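Local structure of CysE, serine acetyltransferase (Brucella abortus, 4HZD) at residues N243-G248 against R252-T257; G38-A43 against M56-E61; Y141-S146 against D153-A158. The protein probably catalyses transfer of the acetyl group from acetyl-coenzyme A to L-serine, an early step of cysteine biosynthesis. One frame throughout, in Å; residues are numbered along the deposited sequence.

Interaction 1: residues N243-G248 against R252-T257; sequences NVTVAG and RIIGET. With COA (coenzyme A), chain C.
A beta hairpin at the C-terminal end of the left-handed beta-helical domain brings Thr245 against both Ile254 and Gly255, the pairing that defines a classic beta bulge. Ile254 N donates to Thr245 O at 2.7 Å and almost straight (177° at the hydrogen), whereas Gly255 N reaches the same oxygen only in a weak bond of 3.4 Å. In return, Thr245 N binds Gly255 O at 2.9 Å. Beyond the bulge, Ala247 and Arg252 form a hydrogen-bonded antiparallel pair, with Arg252 N to Ala247 O at 2.8 Å. At the other end, the Asn243 amide turns its ND2 to Thr257 O (2.8 Å), in both the amide and the carbonyl plane and on a lone pair, while Thr257 N donates to Asn243 O.

The extra residue of the bulge leaves Ile254 beside Thr245 and Ala247 at the coenzyme A. Its CG1 sits between the backbone N and the carbonyl carbon (chi1 56°), close over Thr245 O, and carries CD1 to 3.2 Å from the diphosphate bridging atom O3A of coenzyme A. Thr245 CG2 lies 3.6 Å from that methyl, and Thr245 OG1 makes a weak hydrogen bond to O5A. Ala247 CB rests on a face of the adenine, 3.5 Å from C4A. Val244 and Val246, on the other side of the hairpin, pack on Ile253. Strand 229-230 continues the sheet beyond 244-247. Gly248 belongs to a magnesium site, so the hairpin combines metal and cofactor contacts at the coenzyme A pocket of this hexapeptide-repeat acyltransferase.

Interaction 2: residues G38-A43 against M56-E61; sequences GAFLYA and MHRIAE
The Phe40 ring meets the Arg58 guanidinium edge to face in the helical N-terminal region of serine acetyltransferase, where helix 38-46 faces helix 51-63. Phe40 CE1 stands 3.7 Å above the centre of the guanidinium plane, Arg58 NE lies in the plane of the phenyl ring at its edge, and the two planes are 85° apart. The second flat group, the imidazole of His57, has a different atom on each face. Ala43 O sits over the ring centre, 3.5 Å above its plane, and Glu61 CG, one turn on in the same helix as His57, lies over the opposite face, offset toward the rim.

The contact is buried but sparse: the nearest pair of CA atoms, Ala43 and His57, are 8.4 Å apart, so the gap is bridged by the long side chains of Phe40 and Arg58 and by His57 reaching the backbone O of Ala43. Phe40 has CG anti to its backbone N (chi1 179°), which sends the ring toward the other helix, and Arg58 bends at chi2 (79°) to present its flat face.

Polar partners hold these groups from outside. Arg58 NE donates to Leu113 O, and NH1 forms a salt bridge with Asp67 of the second subunit; these two bonds limit the rotation of the guanidinium. Tyr141 of the same subunit meets Phe40 edge-to-face. Ala43 O accepts from Gln48 NE2 and from Gln75 NE2 of the fourth subunit, which satisfies this buried carbonyl. Because Ala43 O lies over the ring face, its 3.5 Å approach to His57 NE2 has too poor an angle for a hydrogen bond.

Interaction 3: residues Y141-S146 against D153-A158; sequences YLQSRS and DIHPAA
Gln143 reaches from helix 136-149 with its amide toward Asp153, in the first strand of the left-handed beta-helix, and so marks the junction of the helical and beta-helical parts. Gln143 NE2 donates to Asp153 OD1 at 3.0 Å (162° at the hydrogen), approaching on the syn side and 24° out of the carboxylate plane. The side chain is extended, with CG anti to the backbone N (chi1 173°), which lays CG against Ile154 O at 3.4 Å and puts OE1 3.4 Å from Pro156 CD. One water bridges the two backbones, donating to Gln143 O and accepting from Ile154 N.

In the next shell, Asp153 OD2 is hydrogen-bonded to ND1 of His168 of the fifth subunit, a residue of the coenzyme A pocket. This pairing is consistent with the histidine-aspartate pair known in serine acetyltransferases, and Gln143 would position the carboxylate as a second-shell residue. Tyr105 OH of the fifth subunit adds a weak bond to Gln143 NE2.

Past the strand, the chain makes a type I turn from His155 to Ala158. Pro156 CD lies over one face of the His155 ring, toward its rim; the ring's NE2 binds Ala104 O of the fifth subunit and its ND1 accepts from Ala157 N at 3.0 Å.

In the fold
The three contacts follow one another along the fold: interaction 2 in the N-terminal helices, interaction 3 where the last helix meets the beta-helix, and interaction 1 at the far end, on the opposite side of the chain's centre from interaction 2. Centres of interactions 1 and 2 are 42 Å apart. Interactions 2 and 3 come within about 6 Å at their nearest atoms without touching, but segments 38-43 and 141-146 of different subunits touch, which brings the two regions together in the hexamer. Interaction 1 lines one coenzyme A pocket, whereas the Asp153 side chain of interaction 3 lies about 8 Å from another bound coenzyme A; within the chain the nearest atoms of these two contacts are about 21 Å apart.

Interaction 1: residues N243-G248 against R252-T257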
loop_
_atom_site.group_PDB
_atom_site.type_symbol
_atom_site.label_atom_id
_atom_site.label_comp_id
_atom_site.label_asym_id
_atom_site.label_seq_id
_atom_site.Cartn_x
_atom_site.Cartn_y
_atom_site.Cartn_z
ATOM N N ASN A 243 -10.750 -8.246 48.259
ATOM C CA ASN A 243 -9.550 -8.049 49.072
ATOM C C ASN A 243 -8.728 -9.304 49.411
ATOM O O ASN A 243 -8.175 -9.412 50.509
ATOM C CB ASN A 243 -9.904 -7.249 50.336
ATOM C CG ASN A 243 -10.226 -5.802 50.021
ATOM O OD1 ASN A 243 -11.393 -5.426 49.903
ATOM N ND2 ASN A 243 -9.196 -5.000 49.831
ATOM N N VAL A 244 -8.645 -10.242 48.465
ATOM C CA VAL A 244 -7.724 -11.387 48.592
ATOM C C VAL A 244 -6.795 -11.581 47.372
ATOM O O VAL A 244 -7.091 -11.095 46.260
ATOM C CB VAL A 244 -8.486 -12.718 48.870
ATOM C CG1 VAL A 244 -9.291 -12.622 50.167
ATOM C CG2 VAL A 244 -9.417 -13.078 47.725
ATOM N N THR A 245 -5.678 -12.279 47.571
ATOM C CA THR A 245 -4.912 -12.784 46.433
ATOM C C THR A 245 -5.186 -14.260 46.242
ATOM O O THR A 245 -5.196 -15.014 47.221
ATOM C CB THR A 245 -3.408 -12.534 46.556
ATOM O OG1 THR A 245 -3.180 -11.156 46.862
ATOM C CG2 THR A 245 -2.701 -12.881 45.250
ATOM N N VAL A 246 -5.453 -14.663 44.992
ATOM C CA VAL A 246 -5.549 -16.078 44.642
ATOM C C VAL A 246 -4.435 -16.508 43.713
ATOM O O VAL A 246 -3.939 -15.732 42.890
ATOM C CB VAL A 246 -6.952 -16.510 44.093
ATOM C CG1 VAL A 246 -8.047 -15.877 44.924
ATOM C CG2 VAL A 246 -7.156 -16.117 42.635
ATOM N N ALA A 247 -4.024 -17.753 43.864
ATOM C CA ALA A 247 -3.025 -18.325 42.953
ATOM C C ALA A 247 -3.284 -19.792 42.795
ATOM O O ALA A 247 -3.975 -20.375 43.615
ATOM C CB ALA A 247 -1.618 -18.064 43.474
ATOM N N GLY A 248 -2.763 -20.384 41.723
ATOM C CA GLY A 248 -2.759 -21.826 41.553
ATOM C C GLY A 248 -3.700 -22.407 40.496
ATOM O O GLY A 248 -4.553 -21.708 39.921
ATOM N N ARG A 252 -6.625 -20.791 44.567
ATOM C CA ARG A 252 -6.989 -20.828 45.987
ATOM C C ARG A 252 -6.521 -19.536 46.580
ATOM O O ARG A 252 -5.506 -18.982 46.127
ATOM C CB ARG A 252 -6.228 -21.938 46.701
ATOM C CG ARG A 252 -6.388 -23.308 46.115
ATOM C CD ARG A 252 -7.744 -23.881 46.471
ATOM N NE ARG A 252 -7.767 -25.282 46.080
ATOM C CZ ARG A 252 -8.819 -25.898 45.562
ATOM N NH1 ARG A 252 -9.942 -25.236 45.356
ATOM N NH2 ARG A 252 -8.726 -27.168 45.220
ATOM N N ILE A 253 -7.232 -19.067 47.604
ATOM C CA ILE A 253 -6.828 -17.862 48.328
ATOM C C ILE A 253 -5.472 -18.094 48.978
ATOM O O ILE A 253 -5.264 -19.094 49.671
ATOM C CB ILE A 253 -7.885 -17.409 49.357
ATOM C CG1 ILE A 253 -9.167 -17.021 48.620
ATOM C CG2 ILE A 253 -7.356 -16.232 50.169
ATOM C CD1 ILE A 253 -10.423 -17.108 49.454
ATOM N N ILE A 254 -4.536 -17.199 48.718
ATOM C CA ILE A 254 -3.189 -17.346 49.248
ATOM C C ILE A 254 -2.902 -16.206 50.207
ATOM O O ILE A 254 -1.841 -16.172 50.817
ATOM C CB ILE A 254 -2.079 -17.436 48.148
ATOM C CG1 ILE A 254 -2.109 -16.228 47.200
ATOM C CG2 ILE A 254 -2.170 -18.711 47.321
ATOM C CD1 ILE A 254 -1.072 -15.199 47.546
ATOM N N GLY A 255 -3.838 -15.272 50.340
ATOM C CA GLY A 255 -3.631 -14.157 51.232
ATOM C C GLY A 255 -4.617 -13.024 51.103
ATOM O O GLY A 255 -5.583 -13.093 50.350
ATOM N N GLU A 256 -4.344 -11.961 51.845
ATOM C CA GLU A 256 -5.235 -10.826 51.950
ATOM C C GLU A 256 -4.605 -9.637 51.247
ATOM O O GLU A 256 -3.390 -9.488 51.249
ATOM C CB GLU A 256 -5.408 -10.498 53.423
ATOM C CG GLU A 256 -6.675 -9.759 53.789
ATOM C CD GLU A 256 -6.763 -9.540 55.288
ATOM O OE1 GLU A 256 -6.909 -10.543 56.017
ATOM O OE2 GLU A 256 -6.680 -8.372 55.740
ATOM N N THR A 257 -5.413 -8.765 50.660
ATOM C CA THR A 257 -4.831 -7.639 49.922
ATOM C C THR A 257 -5.721 -6.406 49.986
ATOM O O THR A 257 -6.927 -6.531 50.153
ATOM C CB THR A 257 -4.493 -8.058 48.457
ATOM O OG1 THR A 257 -3.619 -7.100 47.858
ATOM C CG2 THR A 257 -5.734 -8.232 47.618
HETATM N N1A COA C . 1.289 -19.333 41.216
HETATM C C2A COA C . 1.258 -20.222 42.233
HETATM N N3A COA C . 1.495 -19.885 43.519
HETATM C C4A COA C . 1.807 -18.601 43.855
HETATM C C5A COA C . 1.877 -17.574 42.802
HETATM C C6A COA C . 1.588 -18.024 41.412
HETATM N N6A COA C . 1.619 -17.161 40.363
HETATM N N7A COA C . 2.198 -16.418 43.427
HETATM C C8A COA C . 2.320 -16.676 44.758
HETATM N N9A COA C . 2.088 -17.980 45.003
HETATM C C1B COA C . 2.125 -18.688 46.311
HETATM C C2B COA C . 3.541 -18.818 46.852
HETATM O O2B COA C . 4.213 -19.944 46.284
HETATM C C3B COA C . 3.297 -18.978 48.340
HETATM O O3B COA C . 3.087 -20.366 48.670
HETATM P P3B COA C . 3.761 -21.074 49.968
HETATM O O7A COA C . 3.410 -20.107 51.085
HETATM O O8A COA C . 5.238 -21.167 49.643
HETATM O O9A COA C . 3.098 -22.437 50.059
HETATM C C4B COA C . 2.025 -18.159 48.590
HETATM O O4B COA C . 1.365 -18.021 47.323
HETATM C C5B COA C . 2.320 -16.769 49.148
HETATM O O5B COA C . 3.095 -16.030 48.198
HETATM P P1A COA C . 3.269 -14.426 48.272
HETATM O O1A COA C . 4.270 -14.043 47.201
HETATM O O2A COA C . 3.523 -14.041 49.717
HETATM O O3A COA C . 1.790 -13.899 47.856
HETATM P P2A COA C . 1.477 -12.474 47.150
HETATM O O4A COA C . 2.480 -11.471 47.664
HETATM O O5A COA C . -0.002 -12.174 47.285
HETATM O O6A COA C . 1.792 -12.767 45.584
HETATM C CBP COA C . 1.063 -12.196 43.283
HETATM C CCP COA C . 1.754 -11.744 44.574
HETATM C CDP COA C . 0.473 -13.586 43.467
HETATM C CEP COA C . -0.068 -11.200 43.007
HETATM C CAP COA C . 2.116 -12.192 42.139
HETATM O OAP COA C . 3.261 -13.018 42.450
HETATM C C9P COA C . 1.592 -12.600 40.774
HETATM O O9P COA C . 1.813 -13.720 40.314
HETATM N N8P COA C . 0.896 -11.664 40.125
HETATM C C7P COA C . 0.949 -11.464 38.694
HETATM C C6P COA C . 2.066 -10.515 38.265
HETATM C C5P COA C . 2.309 -10.662 36.778
HETATM O O5P COA C . 1.546 -11.328 36.091
HETATM N N4P COA C . 3.392 -10.019 36.306
HETATM C C3P COA C . 3.951 -10.141 34.970
HETATM C C2P COA C . 4.882 -8.973 34.652
HETATM S S1P COA C . 5.158 -8.904 32.867
#

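Interaction 2: residues G38-A43 against M56-E61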
loop_
_atom_site.group_PDB
_atom_site.type_symbol
_atom_site.label_atom_id
_atom_site.label_comp_id
_atom_site.label_asym_id
_atom_site.label_seq_id
_atom_site.Cartn_x
_atom_site.Cartn_y
_atom_site.Cartn_z
ATOM N N GLY A 38 9.630 12.596 11.966
ATOM C CA GLY A 38 8.767 13.822 11.908
ATOM C C GLY A 38 7.450 13.581 11.229
ATOM O O GLY A 38 6.437 14.083 11.695
ATOM N N ALA A 39 7.436 12.787 10.145
ATOM C CA ALA A 39 6.152 12.505 9.492
ATOM C C ALA A 39 5.218 11.802 10.460
ATOM O O ALA A 39 4.044 12.164 10.578
ATOM C CB ALA A 39 6.354 11.683 8.230
ATOM N N PHE A 40 5.737 10.788 11.161
ATOM C CA PHE A 40 4.925 10.036 12.137
ATOM C C PHE A 40 4.367 10.910 13.256
ATOM O O PHE A 40 3.172 10.914 13.558
ATOM C CB PHE A 40 5.803 8.920 12.730
ATOM C CG PHE A 40 5.103 8.060 13.770
ATOM C CD1 PHE A 40 3.873 7.454 13.497
ATOM C CD2 PHE A 40 5.728 7.792 14.998
ATOM C CE1 PHE A 40 3.265 6.655 14.477
ATOM C CE2 PHE A 40 5.142 6.976 15.947
ATOM C CZ PHE A 40 3.908 6.391 15.675
ATOM N N LEU A 41 5.248 11.659 13.879
ATOM C CA LEU A 41 4.882 12.429 15.039
ATOM C C LEU A 41 4.075 13.669 14.713
ATOM O O LEU A 41 3.237 14.066 15.519
ATOM C CB LEU A 41 6.118 12.768 15.842
ATOM C CG LEU A 41 6.856 11.566 16.437
ATOM C CD1 LEU A 41 8.259 11.981 16.839
ATOM C CD2 LEU A 41 6.073 11.040 17.641
ATOM N N TYR A 42 4.298 14.289 13.544
ATOM C CA TYR A 42 3.443 15.430 13.155
ATOM C C TYR A 42 2.064 14.993 12.715
ATOM O O TYR A 42 1.067 15.599 13.091
ATOM C CB TYR A 42 4.113 16.291 12.053
ATOM C CG TYR A 42 4.967 17.392 12.679
ATOM C CD1 TYR A 42 6.125 17.064 13.374
ATOM C CD2 TYR A 42 4.590 18.724 12.625
ATOM C CE1 TYR A 42 6.902 18.013 13.986
ATOM C CE2 TYR A 42 5.382 19.716 13.226
ATOM C CZ TYR A 42 6.530 19.342 13.896
ATOM O OH TYR A 42 7.354 20.225 14.516
ATOM N N ALA A 43 2.008 13.916 11.917
ATOM C CA ALA A 43 0.717 13.461 11.382
ATOM C C ALA A 43 -0.127 12.858 12.494
ATOM O O ALA A 43 -1.379 12.909 12.447
ATOM C CB ALA A 43 0.927 12.451 10.280
ATOM N N MET A 56 -7.634 8.750 17.888
ATOM C CA MET A 56 -8.412 8.197 16.739
ATOM C C MET A 56 -7.552 7.968 15.516
ATOM O O MET A 56 -7.665 6.907 14.872
ATOM C CB MET A 56 -9.602 9.095 16.372
ATOM C CG MET A 56 -10.594 9.199 17.508
ATOM S SD MET A 56 -12.065 10.188 17.203
ATOM C CE MET A 56 -11.382 11.602 16.359
ATOM N N HIS A 57 -6.693 8.947 15.197
ATOM C CA HIS A 57 -5.784 8.813 14.076
ATOM C C HIS A 57 -4.786 7.677 14.250
ATOM O O HIS A 57 -4.645 6.841 13.355
ATOM C CB HIS A 57 -5.048 10.109 13.801
ATOM C CG HIS A 57 -3.996 9.990 12.732
ATOM N ND1 HIS A 57 -4.202 10.388 11.467
ATOM C CD2 HIS A 57 -2.705 9.521 12.783
ATOM C CE1 HIS A 57 -3.095 10.187 10.738
ATOM N NE2 HIS A 57 -2.178 9.647 11.539
ATOM N N ARG A 58 -4.074 7.640 15.376
ATOM C CA ARG A 58 -3.161 6.519 15.650
ATOM C C ARG A 58 -3.838 5.164 15.479
ATOM O O ARG A 58 -3.320 4.264 14.766
ATOM C CB ARG A 58 -2.591 6.615 17.064
ATOM C CG ARG A 58 -1.613 5.488 17.384
ATOM C CD ARG A 58 -0.257 5.801 16.753
ATOM N NE ARG A 58 0.617 4.648 16.562
ATOM C CZ ARG A 58 0.823 4.040 15.393
ATOM N NH1 ARG A 58 0.149 4.420 14.328
ATOM N NH2 ARG A 58 1.684 3.024 15.299
ATOM N N ILE A 59 -5.013 5.017 16.090
ATOM C CA ILE A 59 -5.665 3.730 16.104
ATOM C C ILE A 59 -6.177 3.380 14.708
ATOM O O ILE A 59 -6.017 2.241 14.263
ATOM C CB ILE A 59 -6.794 3.642 17.141
ATOM C CG1 ILE A 59 -6.216 3.778 18.563
ATOM C CG2 ILE A 59 -7.439 2.275 17.037
ATOM C CD1 ILE A 59 -7.280 3.848 19.621
ATOM N N ALA A 60 -6.775 4.365 14.027
ATOM C CA ALA A 60 -7.215 4.179 12.659
ATOM C C ALA A 60 -6.081 3.680 11.738
ATOM O O ALA A 60 -6.314 2.759 10.947
ATOM C CB ALA A 60 -7.927 5.426 12.108
ATOM N N GLU A 61 -4.880 4.244 11.887
ATOM C CA GLU A 61 -3.709 3.898 11.057
ATOM C C GLU A 61 -3.218 2.496 11.366
ATOM O O GLU A 61 -2.794 1.777 10.464
ATOM C CB GLU A 61 -2.527 4.888 11.249
ATOM C CG GLU A 61 -2.745 6.296 10.653
ATOM C CD GLU A 61 -3.137 6.279 9.188
ATOM O OE1 GLU A 61 -2.341 5.793 8.372
ATOM O OE2 GLU A 61 -4.268 6.699 8.847
#

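Interaction 3: residues Y141-S146 against D153-A158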
loop_
_atom_site.group_PDB
_atom_site.type_symbol
_atom_site.label_atom_id
_atom_site.label_comp_id
_atom_site.label_asym_id
_atom_site.label_seq_id
_atom_site.Cartn_x
_atom_site.Cartn_y
_atom_site.Cartn_z
ATOM N N TYR A 141 -15.998 -6.593 12.448
ATOM C CA TYR A 141 -14.821 -6.267 11.679
ATOM C C TYR A 141 -13.739 -5.676 12.580
ATOM O O TYR A 141 -12.560 -6.012 12.458
ATOM C CB TYR A 141 -15.126 -5.329 10.468
ATOM C CG TYR A 141 -13.876 -5.061 9.709
ATOM C CD1 TYR A 141 -13.395 -5.985 8.777
ATOM C CD2 TYR A 141 -13.089 -3.934 9.985
ATOM C CE1 TYR A 141 -12.209 -5.768 8.105
ATOM C CE2 TYR A 141 -11.889 -3.715 9.307
ATOM C CZ TYR A 141 -11.453 -4.642 8.383
ATOM O OH TYR A 141 -10.282 -4.468 7.694
ATOM N N LEU A 142 -14.102 -4.730 13.424
ATOM C CA LEU A 142 -13.132 -4.170 14.345
ATOM C C LEU A 142 -12.563 -5.236 15.330
ATOM O O LEU A 142 -11.331 -5.310 15.579
ATOM C CB LEU A 142 -13.808 -3.025 15.139
ATOM C CG LEU A 142 -14.064 -1.742 14.327
ATOM C CD1 LEU A 142 -14.997 -0.836 15.126
ATOM C CD2 LEU A 142 -12.742 -1.058 14.011
ATOM N N GLN A 143 -13.451 -6.054 15.890
ATOM C CA GLN A 143 -13.051 -7.158 16.784
ATOM C C GLN A 143 -12.030 -8.055 16.076
ATOM O O GLN A 143 -11.006 -8.415 16.652
ATOM C CB GLN A 143 -14.249 -8.024 17.206
ATOM C CG GLN A 143 -13.843 -9.276 17.992
ATOM C CD GLN A 143 -14.986 -10.278 18.163
ATOM O OE1 GLN A 143 -16.033 -10.153 17.520
ATOM N NE2 GLN A 143 -14.806 -11.245 19.061
ATOM N N SER A 144 -12.314 -8.351 14.817
ATOM C CA SER A 144 -11.469 -9.211 13.988
ATOM C C SER A 144 -10.139 -8.574 13.727
ATOM O O SER A 144 -9.067 -9.224 13.858
ATOM C CB SER A 144 -12.171 -9.529 12.643
ATOM O OG SER A 144 -11.293 -10.265 11.809
ATOM N N ARG A 145 -10.171 -7.296 13.355
ATOM C CA ARG A 145 -8.928 -6.592 13.099
ATOM C C ARG A 145 -8.099 -6.397 14.389
ATOM O O ARG A 145 -6.866 -6.542 14.392
ATOM C CB ARG A 145 -9.230 -5.259 12.398
ATOM C CG ARG A 145 -7.988 -4.615 11.861
ATOM C CD ARG A 145 -7.567 -5.164 10.493
ATOM N NE ARG A 145 -6.437 -4.339 10.133
ATOM C CZ ARG A 145 -5.249 -4.763 9.746
ATOM N NH1 ARG A 145 -4.987 -6.051 9.571
ATOM N NH2 ARG A 145 -4.330 -3.862 9.495
ATOM N N SER A 146 -8.779 -6.120 15.504
ATOM C CA SER A 146 -8.072 -5.985 16.792
ATOM C C SER A 146 -7.462 -7.318 17.205
ATOM O O SER A 146 -6.286 -7.365 17.625
ATOM C CB SER A 146 -8.974 -5.402 17.895
ATOM O OG SER A 146 -8.324 -5.426 19.163
ATOM N N ASP A 153 -8.707 -10.320 21.567
ATOM C CA ASP A 153 -9.994 -10.772 21.012
ATOM C C ASP A 153 -11.062 -10.430 22.064
ATOM O O ASP A 153 -11.251 -11.151 23.065
ATOM C CB ASP A 153 -9.942 -12.270 20.640
ATOM C CG ASP A 153 -11.273 -12.811 20.227
ATOM O OD1 ASP A 153 -12.249 -12.066 20.430
ATOM O OD2 ASP A 153 -11.364 -13.952 19.680
ATOM N N ILE A 154 -11.710 -9.297 21.860
ATOM C CA ILE A 154 -12.726 -8.800 22.809
ATOM C C ILE A 154 -14.067 -8.759 22.095
ATOM O O ILE A 154 -14.228 -8.035 21.091
ATOM C CB ILE A 154 -12.350 -7.406 23.352
ATOM C CG1 ILE A 154 -10.918 -7.416 23.917
ATOM C CG2 ILE A 154 -13.367 -6.931 24.382
ATOM C CD1 ILE A 154 -10.327 -6.080 24.348
ATOM N N HIS A 155 -15.041 -9.533 22.584
ATOM C CA HIS A 155 -16.358 -9.485 21.981
ATOM C C HIS A 155 -16.983 -8.111 22.135
ATOM O O HIS A 155 -16.916 -7.518 23.209
ATOM C CB HIS A 155 -17.279 -10.551 22.553
ATOM C CG HIS A 155 -18.532 -10.745 21.737
ATOM N ND1 HIS A 155 -19.574 -9.877 21.774
ATOM C CD2 HIS A 155 -18.868 -11.717 20.807
ATOM C CE1 HIS A 155 -20.534 -10.308 20.932
ATOM N NE2 HIS A 155 -20.109 -11.436 20.366
ATOM N N PRO A 156 -17.586 -7.564 21.051
ATOM C CA PRO A 156 -18.115 -6.195 21.157
ATOM C C PRO A 156 -19.217 -5.992 22.201
ATOM O O PRO A 156 -19.444 -4.866 22.577
ATOM C CB PRO A 156 -18.675 -5.891 19.750
ATOM C CG PRO A 156 -17.942 -6.825 18.832
ATOM C CD PRO A 156 -17.589 -8.054 19.654
ATOM N N ALA A 157 -19.857 -7.060 22.672
ATOM C CA ALA A 157 -20.921 -6.972 23.701
ATOM C C ALA A 157 -20.335 -6.933 25.098
ATOM O O ALA A 157 -21.063 -6.667 26.066
ATOM C CB ALA A 157 -21.910 -8.143 23.586
ATOM N N ALA A 158 -19.027 -7.191 25.204
ATOM C CA ALA A 158 -18.335 -7.121 26.488
ATOM C C ALA A 158 -18.448 -5.697 26.999
ATOM O O ALA A 158 -18.600 -4.769 26.197
ATOM C CB ALA A 158 -16.855 -7.528 26.382
HETATM O O HOH W 1 -10.931 -7.858 19.505
#